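Long-range contacts in carbohydrate esterase family 2 (CE2) (Chaetomium olivicolor, PDB 4XVH), which probably removes acetyl groups from xylan and related plant polysaccharides, joining a jelly-roll domain to an SGNH-type esterase domain: residues V2-V8 against G19-F24; T29-I35 against G61-T66; K109-I115 against W203-V209. One frame throughout, in Å; residues are numbered along the deposited sequence. Where two conformers were deposited one is given.

Interaction 1: V2-V8 against G19-F24; sequences VRYLGRV and GTGVSF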
ATOM      1  N   VAL A   2     -19.600   7.512  -9.342  1.00 39.71           N
ATOM      2  CA  VAL A   2     -18.339   7.492  -8.616  1.00 34.98           C
ATOM      3  C   VAL A   2     -17.724   6.113  -8.697  1.00 32.75           C
ATOM      4  O   VAL A   2     -18.453   5.123  -8.629  1.00 33.26           O
ATOM      5  CB  VAL A   2     -18.563   7.851  -7.159  1.00 34.80           C
ATOM      6  CG1 VAL A   2     -17.246   8.019  -6.444  1.00 32.72           C
ATOM      7  CG2 VAL A   2     -19.417   9.120  -7.065  1.00 37.00           C
ATOM      8  N   ARG A   3     -16.409   6.005  -8.842  1.00 29.22           N
ATOM      9  CA  ARG A   3     -15.856   4.682  -8.635  1.00 29.18           C
ATOM     10  C   ARG A   3     -14.883   4.676  -7.477  1.00 25.28           C
ATOM     11  O   ARG A   3     -14.145   5.649  -7.225  1.00 23.19           O
ATOM     12  CB  ARG A   3     -15.248   4.125  -9.923  1.00 32.66           C
ATOM     13  CG  ARG A   3     -13.867   4.486 -10.277  1.00 33.21           C
ATOM     14  CD  ARG A   3     -13.513   3.772 -11.623  1.00 43.88           C
ATOM     15  NE  ARG A   3     -12.224   4.235 -12.125  1.00 42.58           N
ATOM     16  CZ  ARG A   3     -11.065   3.627 -11.897  1.00 40.15           C
ATOM     17  NH1 ARG A   3     -11.011   2.491 -11.206  1.00 37.53           N
ATOM     18  NH2 ARG A   3      -9.954   4.166 -12.374  1.00 40.40           N
ATOM     19  N   TYR A   4     -14.971   3.597  -6.714  1.00 23.87           N
ATOM     20  CA  TYR A   4     -14.114   3.405  -5.561  1.00 23.97           C
ATOM     21  C   TYR A   4     -12.772   2.840  -5.986  1.00 22.14           C
ATOM     22  O   TYR A   4     -12.702   1.946  -6.834  1.00 21.87           O
ATOM     23  CB  TYR A   4     -14.794   2.504  -4.550  1.00 28.33           C
ATOM     24  CG  TYR A   4     -15.923   3.245  -3.893  1.00 33.28           C
ATOM     25  CD1 TYR A   4     -17.157   3.330  -4.526  1.00 37.40           C
ATOM     26  CD2 TYR A   4     -15.740   3.928  -2.680  1.00 34.30           C
ATOM     27  CE1 TYR A   4     -18.199   4.020  -3.969  1.00 40.57           C
ATOM     28  CE2 TYR A   4     -16.788   4.637  -2.106  1.00 37.31           C
ATOM     29  CZ  TYR A   4     -18.019   4.677  -2.765  1.00 41.06           C
ATOM     30  OH  TYR A   4     -19.111   5.348  -2.250  1.00 44.06           O
ATOM     31  N   LEU A   5     -11.727   3.363  -5.360  1.00 18.69           N
ATOM     32  CA  LEU A   5     -10.366   2.963  -5.629  1.00 17.67           C
ATOM     33  C   LEU A   5      -9.840   2.072  -4.510  1.00 15.65           C
ATOM     34  O   LEU A   5     -10.011   2.393  -3.334  1.00 16.04           O
ATOM     35  CB  LEU A   5      -9.488   4.206  -5.771  1.00 16.59           C
ATOM     36  CG  LEU A   5     -10.029   5.205  -6.793  1.00 18.23           C
ATOM     37  CD1 LEU A   5      -9.189   6.494  -6.849  1.00 18.30           C
ATOM     38  CD2 LEU A   5     -10.069   4.532  -8.155  1.00 19.69           C
ATOM     39  N   GLY A   6      -9.210   0.959  -4.877  1.00 15.17           N
ATOM     40  CA  GLY A   6      -8.641   0.075  -3.876  1.00 15.23           C
ATOM     41  C   GLY A   6      -9.705  -0.804  -3.240  1.00 17.22           C
ATOM     42  O   GLY A   6     -10.856  -0.841  -3.700  1.00 16.68           O
ATOM     43  N   ARG A   7      -9.331  -1.496  -2.163  1.00 17.63           N
ATOM     44  CA  ARG A   7     -10.226  -2.437  -1.536  1.00 17.16           C
ATOM     45  C   ARG A   7     -11.106  -1.688  -0.531  1.00 19.21           C
ATOM     46  O   ARG A   7     -10.630  -1.304   0.541  1.00 19.20           O
ATOM     47  CB  ARG A   7      -9.432  -3.554  -0.858  1.00 15.60           C
ATOM     48  CG  ARG A   7     -10.286  -4.660  -0.225  1.00 16.31           C
ATOM     49  CD  ARG A   7      -9.407  -5.651   0.526  1.00 16.21           C
ATOM     50  NE  ARG A   7      -8.606  -6.475  -0.379  1.00 16.59           N
ATOM     51  CZ  ARG A   7      -7.969  -7.573   0.023  1.00 18.98           C
ATOM     52  NH1 ARG A   7      -8.057  -7.931   1.314  1.00 20.39           N
ATOM     53  NH2 ARG A   7      -7.270  -8.323  -0.843  1.00 17.83           N
ATOM     54  N   VAL A   8     -12.368  -1.443  -0.903  1.00 19.89           N
ATOM     55  CA  VAL A   8     -13.289  -0.683  -0.051  1.00 19.55           C
ATOM     56  C   VAL A   8     -14.575  -1.468   0.131  1.00 21.25           C
ATOM     57  O   VAL A   8     -15.239  -1.806  -0.837  1.00 20.94           O
ATOM     58  CB  VAL A   8     -13.601   0.703  -0.628  1.00 18.57           C
ATOM     59  CG1 VAL A   8     -14.646   1.469   0.238  1.00 17.22           C
ATOM     60  CG2 VAL A   8     -12.297   1.530  -0.744  1.00 17.44           C
ATOM     61  N   GLY A  19      -4.183   4.271   0.267  1.00 17.60           N
ATOM     62  CA  GLY A  19      -4.392   4.412  -1.170  1.00 17.76           C
ATOM     63  C   GLY A  19      -5.847   4.323  -1.570  1.00 19.18           C
ATOM     64  O   GLY A  19      -6.169   4.639  -2.720  1.00 19.66           O
ATOM     65  N   THR A  20      -6.737   3.905  -0.657  1.00 17.23           N
ATOM     66  CA  THR A  20      -8.141   3.771  -1.066  1.00 18.53           C
ATOM     67  C   THR A  20      -8.802   5.140  -1.252  1.00 18.02           C
ATOM     68  O   THR A  20      -8.369   6.146  -0.673  1.00 17.47           O
ATOM     69  CB  THR A  20      -8.968   2.959  -0.057  1.00 18.59           C
ATOM     70  OG1 THR A  20      -8.771   3.483   1.259  1.00 17.98           O
ATOM     71  CG2 THR A  20      -8.541   1.462  -0.123  1.00 14.97           C
ATOM     72  N   GLY A  21      -9.872   5.190  -2.035  1.00 18.55           N
ATOM     73  CA  GLY A  21     -10.485   6.481  -2.298  1.00 18.39           C
ATOM     74  C   GLY A  21     -11.525   6.458  -3.385  1.00 19.36           C
ATOM     75  O   GLY A  21     -12.205   5.442  -3.570  1.00 20.97           O
ATOM     76  N   VAL A  22     -11.693   7.578  -4.086  1.00 18.02           N
ATOM     77  CA  VAL A  22     -12.764   7.657  -5.086  1.00 19.58           C
ATOM     78  C   VAL A  22     -12.314   8.496  -6.266  1.00 20.16           C
ATOM     79  O   VAL A  22     -11.438   9.382  -6.127  1.00 18.63           O
ATOM     80  CB  VAL A  22     -14.074   8.261  -4.514  1.00 24.11           C
ATOM     81  CG1 VAL A  22     -14.700   7.348  -3.440  1.00 23.80           C
ATOM     82  CG2 VAL A  22     -13.834   9.688  -3.965  1.00 22.44           C
ATOM     83  N   SER A  23     -12.865   8.198  -7.436  1.00 20.00           N
ATOM     84  CA  SER A  23     -12.604   8.977  -8.631  0.50 20.03           C
ATOM     85  C   SER A  23     -13.932   9.315  -9.297  1.00 21.44           C
ATOM     86  O   SER A  23     -14.798   8.440  -9.426  1.00 22.00           O
ATOM     87  CB  SER A  23     -11.685   8.197  -9.596  0.50 20.01           C
ATOM     88  OG  SER A  23     -11.764   8.693 -10.932  0.50 20.13           O
ATOM     89  N   PHE A  24     -14.104  10.550  -9.739  1.00 22.82           N
ATOM     90  CA  PHE A  24     -15.332  10.907 -10.436  1.00 24.07           C
ATOM     91  C   PHE A  24     -15.082  12.145 -11.276  1.00 26.06           C
ATOM     92  O   PHE A  24     -13.982  12.727 -11.247  1.00 25.26           O
ATOM     93  CB  PHE A  24     -16.503  11.102  -9.441  1.00 23.07           C
ATOM     94  CG  PHE A  24     -16.296  12.210  -8.409  1.00 23.16           C
ATOM     95  CD1 PHE A  24     -15.680  11.943  -7.196  1.00 22.06           C
ATOM     96  CD2 PHE A  24     -16.775  13.500  -8.647  1.00 24.65           C
ATOM     97  CE1 PHE A  24     -15.507  12.966  -6.235  1.00 22.57           C
ATOM     98  CE2 PHE A  24     -16.610  14.541  -7.704  1.00 24.57           C
ATOM     99  CZ  PHE A  24     -15.980  14.270  -6.494  1.00 23.23           C
TER
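Arg3 and Ser23 face each other as an antiparallel hydrogen-bonded pair, each backbone NH reaching the carbonyl of the other; Arg3 N to Ser23 O spans 3.0 Å and is almost straight. Two residues on, Leu5 and Gly21 repeat the arrangement. Here Leu5 N reaches Gly21 O at 2.8 Å, but the donor stands 52° above the carbonyl plane and so is not on a lone pair. Between these pairs Tyr4 and Val22 form a non-hydrogen-bonded pair whose side chains run alongside each other, with Tyr4 CD2 3.7 Å from Val22 CG1. Val2 meets Val22 from the other end, its CG1 3.7 Å from Val22 CB; that methyl lies anti to the backbone N (chi1 -172°), which turns it onto Val22.

The face carrying Arg3, Leu5 and Ser23 is built differently. Leu5 CB and CG pass over Gly21, which has no side chain, and Leu5 CD1 packs 3.7 Å from Val22 O, while Leu5 CD2 lies over one face of the Arg3 guanidinium. Past the strand, Val8 CG2 touches Thr20 CB at 3.7 Å. Gly6 has a positive phi, and a CB there would run into Thr20 CG2.

Further out, Thr20 OG1 hydrogen-bonds to Trp17 O. Arg3 extends from CG to NE and ends in a salt bridge from NH1 to Asp155, on the parallel sheet of the esterase domain. Strand 73-81 continues the sheet beyond 21-28, and Leu92 and Ile95 of strand 88-97 cover Val22 in the interior of the jelly roll. The chemistry is therefore divided: backbone bonds fix the pairing, apolar groups line the sandwich interior, and the charge of Arg3 is probably balanced by Asp155 across the junction with the esterase domain.

Interaction 2: T29-I35 against G61-T66; sequences TSATIGI and GTGIST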
ATOM      1  N   THR A  29     -19.183  24.095 -10.847  1.00 33.59           N
ATOM      2  CA  THR A  29     -18.147  24.893 -10.203  1.00 32.12           C
ATOM      3  C   THR A  29     -17.623  24.240  -8.923  1.00 31.11           C
ATOM      4  O   THR A  29     -16.579  24.630  -8.401  1.00 28.92           O
ATOM      5  CB  THR A  29     -18.659  26.292  -9.878  1.00 34.60           C
ATOM      6  OG1 THR A  29     -19.852  26.178  -9.103  1.00 37.11           O
ATOM      7  CG2 THR A  29     -19.005  27.036 -11.157  1.00 35.78           C
ATOM      8  N   SER A  30     -18.326  23.224  -8.433  1.00 31.62           N
ATOM      9  CA  SER A  30     -17.951  22.637  -7.153  1.00 30.67           C
ATOM     10  C   SER A  30     -18.490  21.222  -6.965  1.00 28.89           C
ATOM     11  O   SER A  30     -19.562  20.882  -7.484  1.00 30.58           O
ATOM     12  CB  SER A  30     -18.450  23.530  -6.005  1.00 33.75           C
ATOM     13  OG  SER A  30     -18.114  22.956  -4.754  1.00 34.64           O
ATOM     14  N   ALA A  31     -17.740  20.413  -6.215  1.00 27.76           N
ATOM     15  CA  ALA A  31     -18.197  19.094  -5.770  1.00 27.98           C
ATOM     16  C   ALA A  31     -17.784  18.871  -4.315  1.00 28.00           C
ATOM     17  O   ALA A  31     -16.764  19.397  -3.855  1.00 25.31           O
ATOM     18  CB  ALA A  31     -17.636  17.983  -6.670  1.00 26.28           C
ATOM     19  N   THR A  32     -18.588  18.102  -3.589  1.00 30.31           N
ATOM     20  CA  THR A  32     -18.257  17.791  -2.199  1.00 30.55           C
ATOM     21  C   THR A  32     -18.331  16.294  -1.943  1.00 30.09           C
ATOM     22  O   THR A  32     -19.325  15.638  -2.270  1.00 30.58           O
ATOM     23  CB  THR A  32     -19.190  18.519  -1.201  1.00 32.79           C
ATOM     24  OG1 THR A  32     -19.164  19.930  -1.451  1.00 33.19           O
ATOM     25  CG2 THR A  32     -18.726  18.264   0.234  1.00 32.54           C
ATOM     26  N   ILE A  33     -17.248  15.753  -1.392  1.00 29.48           N
ATOM     27  CA  ILE A  33     -17.214  14.365  -0.948  1.00 28.33           C
ATOM     28  C   ILE A  33     -17.632  14.326   0.498  1.00 28.53           C
ATOM     29  O   ILE A  33     -16.849  14.642   1.367  1.00 28.28           O
ATOM     30  CB  ILE A  33     -15.829  13.753  -1.106  1.00 26.04           C
ATOM     31  CG1 ILE A  33     -15.345  13.917  -2.539  1.00 23.38           C
ATOM     32  CG2 ILE A  33     -15.858  12.289  -0.704  1.00 27.00           C
ATOM     33  CD1 ILE A  33     -13.871  13.691  -2.695  1.00 20.49           C
ATOM     34  N   GLY A  34     -18.888  13.973   0.749  1.00 30.07           N
ATOM     35  CA  GLY A  34     -19.381  13.941   2.108  1.00 31.33           C
ATOM     36  C   GLY A  34     -18.606  12.954   2.970  1.00 29.51           C
ATOM     37  O   GLY A  34     -18.092  11.961   2.487  1.00 27.55           O
ATOM     38  N   ILE A  35     -18.533  13.238   4.259  1.00 30.05           N
ATOM     39  CA  ILE A  35     -17.896  12.346   5.207  1.00 29.66           C
ATOM     40  C   ILE A  35     -18.901  11.966   6.278  1.00 31.74           C
ATOM     41  O   ILE A  35     -19.439  12.826   6.967  1.00 33.11           O
ATOM     42  CB  ILE A  35     -16.654  12.994   5.840  1.00 30.38           C
ATOM     43  CG1 ILE A  35     -15.563  13.138   4.764  1.00 30.85           C
ATOM     44  CG2 ILE A  35     -16.162  12.184   7.053  1.00 29.36           C
ATOM     45  CD1 ILE A  35     -14.232  13.625   5.280  1.00 31.74           C
ATOM     46  N   GLY A  61     -15.707  19.053   9.471  1.00 80.50           N
ATOM     47  CA  GLY A  61     -16.981  18.405   9.572  1.00 82.22           C
ATOM     48  C   GLY A  61     -17.635  17.823   8.364  1.00 81.00           C
ATOM     49  O   GLY A  61     -17.710  16.631   8.197  1.00 80.41           O
ATOM     50  N   THR A  62     -18.142  18.695   7.518  1.00 80.40           N
ATOM     51  CA  THR A  62     -19.100  18.259   6.530  1.00 76.68           C
ATOM     52  C   THR A  62     -18.551  17.247   5.502  1.00 68.58           C
ATOM     53  O   THR A  62     -19.168  16.201   5.244  1.00 68.85           O
ATOM     54  CB  THR A  62     -19.724  19.491   5.819  1.00101.57           C
ATOM     55  OG1 THR A  62     -20.417  20.334   6.739  1.00105.61           O
ATOM     56  CG2 THR A  62     -20.691  19.091   4.695  1.00101.11           C
ATOM     57  N   GLY A  63     -17.387  17.558   4.960  1.00 60.35           N
ATOM     58  CA  GLY A  63     -16.860  16.783   3.877  1.00 51.52           C
ATOM     59  C   GLY A  63     -15.704  17.483   3.253  1.00 43.42           C
ATOM     60  O   GLY A  63     -15.254  18.445   3.754  1.00 42.76           O
ATOM     61  N   ILE A  64     -15.249  16.954   2.145  1.00 35.88           N
ATOM     62  CA  ILE A  64     -14.087  17.445   1.434  1.00 31.69           C
ATOM     63  C   ILE A  64     -14.555  18.092   0.146  1.00 30.62           C
ATOM     64  O   ILE A  64     -15.036  17.397  -0.745  1.00 29.76           O
ATOM     65  CB  ILE A  64     -13.116  16.295   1.081  1.00 28.27           C
ATOM     66  CG1 ILE A  64     -12.560  15.621   2.334  1.00 28.88           C
ATOM     67  CG2 ILE A  64     -11.993  16.778   0.152  1.00 26.52           C
ATOM     68  CD1 ILE A  64     -11.870  14.298   2.014  1.00 27.17           C
ATOM     69  N   SER A  65     -14.420  19.403   0.024  1.00 30.31           N
ATOM     70  CA  SER A  65     -14.889  20.090  -1.184  1.00 29.25           C
ATOM     71  C   SER A  65     -13.765  20.412  -2.134  1.00 27.34           C
ATOM     72  O   SER A  65     -12.622  20.591  -1.714  1.00 28.77           O
ATOM     73  CB  SER A  65     -15.608  21.375  -0.813  1.00 32.31           C
ATOM     74  OG  SER A  65     -16.738  21.069  -0.028  1.00 35.13           O
ATOM     75  N   THR A  66     -14.096  20.468  -3.418  1.00 24.60           N
ATOM     76  CA  THR A  66     -13.175  20.924  -4.444  1.00 23.31           C
ATOM     77  C   THR A  66     -12.707  22.367  -4.113  1.00 26.18           C
ATOM     78  O   THR A  66     -13.389  23.095  -3.383  1.00 26.95           O
ATOM     79  CB  THR A  66     -13.839  20.875  -5.847  1.00 22.02           C
ATOM     80  OG1 THR A  66     -15.090  21.573  -5.814  1.00 25.37           O
ATOM     81  CG2 THR A  66     -14.108  19.431  -6.271  1.00 25.12           C
TER
HETATM   82  O   HOH W   1     -14.911  24.184  -6.255  1.00 24.21           O
HETATM   83  O   HOH W   2     -16.063  24.104  -3.369  1.00 32.85           O
HETATM   84  O   HOH W   3     -18.271  14.053   9.923  0.50 35.91           O
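Ile64 packs against Ile35 where strand 63-65 forms an outer edge of a four-stranded antiparallel sheet in the jelly-roll domain, paired with strand 31-35. The two side chains meet at an oblique angle, Ile35 CD1 lying 3.9 Å from Ile64 CG1. In Ile35, CG1 stands anti to the carbonyl carbon (chi1 -69°), and the extended chain beyond it carries CD1 to its neighbour. Phe59 touches both isoleucines, and Leu79 of strand 73-81 meets Ile64 from the facing sheet. In the backbone, Ile33 and Ile64 exchange two nearly straight hydrogen bonds. At Gly63 a CB would clash with Ile33 O, so the absence of a side chain permits the close approach to Gly34.

Thr66 grips the other end through both backbone and side chain. Its N donates to Ala31 O, its CG2 lies 3.8 Å from Ala31 CB, and its OG1 replaces a main-chain carbonyl as acceptor for Ala31 N at 2.9 Å. The same hydroxyl donates to a water that in turn donates to Thr29 O, bridging the strand ends. On the more open face, Thr32 OG1 and Ser65 OG share a hydrogen bond of 3.0 Å.

Interaction 3: K109-I115 against W203-V209; sequences KRQIDII and WSPDAVV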
ATOM      1  N   LYS A 109      -7.474  -1.559 -17.572  1.00 21.53           N
ATOM      2  CA  LYS A 109      -7.576  -3.013 -17.684  1.00 22.41           C
ATOM      3  C   LYS A 109      -6.527  -3.691 -16.812  1.00 20.49           C
ATOM      4  O   LYS A 109      -6.716  -4.832 -16.400  1.00 19.44           O
ATOM      5  CB  LYS A 109      -7.412  -3.470 -19.129  1.00 24.76           C
ATOM      6  CG  LYS A 109      -8.506  -2.942 -20.017  1.00 28.20           C
ATOM      7  CD  LYS A 109      -8.243  -3.274 -21.461  1.00 31.08           C
ATOM      8  CE  LYS A 109      -9.387  -2.776 -22.340  1.00 33.47           C
ATOM      9  NZ  LYS A 109      -9.254  -3.324 -23.713  1.00 36.92           N
ATOM     10  N   ARG A 110      -5.433  -2.983 -16.522  1.00 17.83           N
ATOM     11  CA  ARG A 110      -4.343  -3.575 -15.745  1.00 17.87           C
ATOM     12  C   ARG A 110      -4.573  -3.371 -14.253  1.00 16.86           C
ATOM     13  O   ARG A 110      -5.009  -2.302 -13.844  1.00 16.78           O
ATOM     14  CB  ARG A 110      -2.998  -2.972 -16.133  1.00 17.85           C
ATOM     15  CG  ARG A 110      -2.623  -3.235 -17.589  1.00 20.67           C
ATOM     16  CD  ARG A 110      -1.341  -2.473 -17.927  1.00 19.83           C
ATOM     17  NE  ARG A 110      -0.945  -2.794 -19.309  1.00 20.68           N
ATOM     18  CZ  ARG A 110       0.055  -2.191 -19.945  1.00 22.07           C
ATOM     19  NH1 ARG A 110       0.777  -1.267 -19.299  1.00 17.54           N
ATOM     20  NH2 ARG A 110       0.339  -2.538 -21.211  1.00 19.75           N
ATOM     21  N   GLN A 111      -4.292  -4.390 -13.450  1.00 15.30           N
ATOM     22  CA  GLN A 111      -4.603  -4.308 -12.009  1.00 15.72           C
ATOM     23  C   GLN A 111      -3.488  -4.945 -11.201  1.00 14.59           C
ATOM     24  O   GLN A 111      -3.006  -6.043 -11.551  1.00 15.50           O
ATOM     25  CB  GLN A 111      -5.947  -5.027 -11.690  1.00 15.65           C
ATOM     26  CG  GLN A 111      -7.180  -4.455 -12.441  1.00 16.17           C
ATOM     27  CD  GLN A 111      -8.464  -5.263 -12.172  1.00 18.10           C
ATOM     28  OE1 GLN A 111      -8.395  -6.454 -11.908  1.00 20.36           O
ATOM     29  NE2 GLN A 111      -9.629  -4.603 -12.221  1.00 18.92           N
ATOM     30  N   ILE A 112      -3.113  -4.307 -10.095  1.00 13.59           N
ATOM     31  CA  ILE A 112      -1.982  -4.780  -9.299  1.00 13.92           C
ATOM     32  C   ILE A 112      -2.278  -4.725  -7.791  1.00 15.45           C
ATOM     33  O   ILE A 112      -2.695  -3.679  -7.282  1.00 15.74           O
ATOM     34  CB  ILE A 112      -0.724  -3.911  -9.604  1.00 16.80           C
ATOM     35  CG1 ILE A 112      -0.312  -4.028 -11.088  1.00 17.01           C
ATOM     36  CG2 ILE A 112       0.420  -4.268  -8.705  1.00 16.53           C
ATOM     37  CD1 ILE A 112       0.927  -3.160 -11.433  1.00 17.82           C
ATOM     38  N   ASP A 113      -2.033  -5.820  -7.080  1.00 14.64           N
ATOM     39  CA  ASP A 113      -2.058  -5.794  -5.611  1.00 14.76           C
ATOM     40  C   ASP A 113      -0.655  -5.517  -5.073  1.00 16.23           C
ATOM     41  O   ASP A 113       0.333  -6.065  -5.576  1.00 17.05           O
ATOM     42  CB  ASP A 113      -2.544  -7.122  -5.029  1.00 14.74           C
ATOM     43  CG  ASP A 113      -4.067  -7.201  -4.919  1.00 16.41           C
ATOM     44  OD1 ASP A 113      -4.747  -6.323  -5.491  1.00 17.41           O
ATOM     45  OD2 ASP A 113      -4.585  -8.152  -4.282  1.00 15.77           O
ATOM     46  N   ILE A 114      -0.574  -4.695  -4.028  1.00 16.38           N
ATOM     47  CA  ILE A 114       0.696  -4.454  -3.362  1.00 16.54           C
ATOM     48  C   ILE A 114       0.546  -4.747  -1.879  1.00 16.33           C
ATOM     49  O   ILE A 114      -0.224  -4.089  -1.203  1.00 16.37           O
ATOM     50  CB  ILE A 114       1.140  -3.013  -3.554  1.00 15.34           C
ATOM     51  CG1 ILE A 114       0.911  -2.600  -5.031  1.00 16.43           C
ATOM     52  CG2 ILE A 114       2.594  -2.854  -3.105  1.00 13.54           C
ATOM     53  CD1 ILE A 114       0.587  -1.149  -5.232  1.00 16.11           C
ATOM     54  N   ILE A 115       1.269  -5.742  -1.378  1.00 16.30           N
ATOM     55  CA  ILE A 115       1.032  -6.231  -0.020  1.00 15.49           C
ATOM     56  C   ILE A 115       2.301  -6.047   0.804  1.00 14.83           C
ATOM     57  O   ILE A 115       3.362  -6.480   0.363  1.00 14.69           O
ATOM     58  CB  ILE A 115       0.652  -7.720  -0.015  1.00 16.60           C
ATOM     59  CG1 ILE A 115      -0.567  -7.973  -0.928  1.00 15.73           C
ATOM     60  CG2 ILE A 115       0.408  -8.195   1.439  1.00 17.61           C
ATOM     61  CD1 ILE A 115      -0.737  -9.464  -1.350  1.00 14.56           C
ATOM     62  N   TRP A 203     -12.274  -7.721  -9.567  1.00 22.70           N
ATOM     63  CA  TRP A 203     -10.874  -7.357  -9.281  1.00 20.79           C
ATOM     64  C   TRP A 203     -10.019  -8.618  -9.413  1.00 20.62           C
ATOM     65  O   TRP A 203     -10.186  -9.578  -8.652  1.00 19.59           O
ATOM     66  CB  TRP A 203     -10.730  -6.728  -7.869  1.00 17.43           C
ATOM     67  CG  TRP A 203      -9.294  -6.297  -7.497  1.00 17.58           C
ATOM     68  CD1 TRP A 203      -8.464  -6.904  -6.582  1.00 17.06           C
ATOM     69  CD2 TRP A 203      -8.554  -5.179  -8.024  1.00 17.77           C
ATOM     70  NE1 TRP A 203      -7.250  -6.234  -6.519  1.00 17.35           N
ATOM     71  CE2 TRP A 203      -7.281  -5.172  -7.384  1.00 16.15           C
ATOM     72  CE3 TRP A 203      -8.838  -4.182  -8.969  1.00 17.70           C
ATOM     73  CZ2 TRP A 203      -6.299  -4.225  -7.674  1.00 15.00           C
ATOM     74  CZ3 TRP A 203      -7.862  -3.229  -9.252  1.00 15.13           C
ATOM     75  CH2 TRP A 203      -6.600  -3.263  -8.616  1.00 14.35           C
ATOM     76  N   SER A 204      -9.106  -8.614 -10.375  1.00 19.50           N
ATOM     77  CA  SER A 204      -8.334  -9.806 -10.671  1.00 20.08           C
ATOM     78  C   SER A 204      -6.916  -9.392 -11.071  1.00 20.22           C
ATOM     79  O   SER A 204      -6.633  -9.204 -12.262  1.00 21.97           O
ATOM     80  CB  SER A 204      -9.006 -10.613 -11.801  1.00 21.99           C
ATOM     81  OG  SER A 204      -8.308 -11.834 -12.020  1.00 23.85           O
ATOM     82  N   PRO A 205      -6.031  -9.233 -10.078  1.00 19.28           N
ATOM     83  CA  PRO A 205      -4.714  -8.655 -10.334  1.00 19.50           C
ATOM     84  C   PRO A 205      -3.896  -9.431 -11.348  1.00 20.39           C
ATOM     85  O   PRO A 205      -3.799 -10.669 -11.273  1.00 20.22           O
ATOM     86  CB  PRO A 205      -4.033  -8.709  -8.970  1.00 18.88           C
ATOM     87  CG  PRO A 205      -5.136  -8.676  -7.985  1.00 19.23           C
ATOM     88  CD  PRO A 205      -6.329  -9.347  -8.632  1.00 19.24           C
ATOM     89  N   ASP A 206      -3.312  -8.691 -12.282  1.00 19.19           N
ATOM     90  CA  ASP A 206      -2.337  -9.246 -13.199  1.00 20.13           C
ATOM     91  C   ASP A 206      -1.035  -9.523 -12.476  1.00 19.73           C
ATOM     92  O   ASP A 206      -0.277 -10.444 -12.834  1.00 17.02           O
ATOM     93  CB  ASP A 206      -2.064  -8.282 -14.340  1.00 20.29           C
ATOM     94  CG  ASP A 206      -3.310  -7.887 -15.062  1.00 22.02           C
ATOM     95  OD1 ASP A 206      -3.648  -8.567 -16.046  1.00 23.79           O
ATOM     96  OD2 ASP A 206      -3.941  -6.887 -14.666  1.00 21.81           O
ATOM     97  N   ALA A 207      -0.785  -8.702 -11.464  1.00 18.00           N
ATOM     98  CA  ALA A 207       0.451  -8.775 -10.715  1.00 18.48           C
ATOM     99  C   ALA A 207       0.151  -8.590  -9.241  1.00 18.75           C
ATOM    100  O   ALA A 207      -0.702  -7.776  -8.878  1.00 17.24           O
ATOM    101  CB  ALA A 207       1.430  -7.699 -11.187  1.00 17.40           C
ATOM    102  N   VAL A 208       0.883  -9.332  -8.411  1.00 18.40           N
ATOM    103  CA  VAL A 208       0.800  -9.231  -6.969  1.00 16.35           C
ATOM    104  C   VAL A 208       2.202  -9.025  -6.435  1.00 16.70           C
ATOM    105  O   VAL A 208       3.103  -9.859  -6.669  1.00 16.68           O
ATOM    106  CB  VAL A 208       0.191 -10.477  -6.338  1.00 16.88           C
ATOM    107  CG1 VAL A 208       0.312 -10.427  -4.787  1.00 15.36           C
ATOM    108  CG2 VAL A 208      -1.276 -10.621  -6.777  1.00 16.93           C
ATOM    109  N   VAL A 209       2.366  -7.896  -5.747  1.00 16.00           N
ATOM    110  CA  VAL A 209       3.647  -7.457  -5.209  1.00 15.86           C
ATOM    111  C   VAL A 209       3.672  -7.708  -3.708  1.00 14.59           C
ATOM    112  O   VAL A 209       2.741  -7.310  -2.993  1.00 14.63           O
ATOM    113  CB  VAL A 209       3.898  -5.962  -5.470  1.00 14.98           C
ATOM    114  CG1 VAL A 209       5.248  -5.549  -4.842  1.00 13.54           C
ATOM    115  CG2 VAL A 209       3.867  -5.672  -6.994  1.00 13.67           C
TER
HETATM  116  O   HOH W   4      -5.340  -6.929 -17.491  1.00 21.29           O
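The side chain of Gln111 runs antiparallel to that of Trp203, lying across one face of the indole. Gln111 CB sits 3.8 Å from the centroid of the six-membered ring in a CH-pi contact, and the amide follows with its plane 36° from that of the ring. With the amide still over the rim of the six-membered ring, Gln111 OE1 accepts a nearly straight bond from Ser204 N at 2.7 Å.

The indole edge faces Asp113. Trp203 NE1 donates to Asp113 OD1 at 2.7 Å, with the oxygen close to the ring plane and approached on its syn side; ring and carboxylate planes are only 23° apart. Trp203 CG lies anti to the backbone N (chi1 -179°), carrying the ring back over the strand. Asp113 OD2 is taken by Tyr185 OH, so both carboxylate oxygens of this buried group have donors. A leucine in place of Trp203 would probably leave Asp113 OD1 without its indole donor and strip the flat support from beneath the Gln111 chain.

Asp206 OD2 accepts from Gln111 N at 2.8 Å, while Gln111 O takes Asp206 N. Parallel pairing follows, Asp113 bonding through N to Ala207 O and through O to Val209 N, and Ile115 N closing on Val209 O.

Strands 111-116 and 207-211 are adjacent inner strands of the parallel sheet of the SGNH hydrolase fold. Strand 155-160 flanks the first and strand 250-254 the second, while helix 309-327 packs on Ala207 and Val209 through Ile323 and Leu319.

From the N terminus, interaction 1 closes a short connection between strands 3-5 and 21-28. The chain then turns directly into strand 31-40, where interaction 2 closes a longer excursion that returns at 61-66. Interaction 3 opens later and closes a loop of nearly ninety residues within the esterase part. The three contacts follow in series, none nested or crossed. Interactions 1 and 2 belong to different sheets of the jelly roll and meet through its interior, where the Phe24 ring packs on Ala31 and Ile33. Interaction 3 joins two adjacent inner strands of the parallel sheet; it approaches interaction 1 without touching it and lies about 30 Å, centre to centre, from interaction 2.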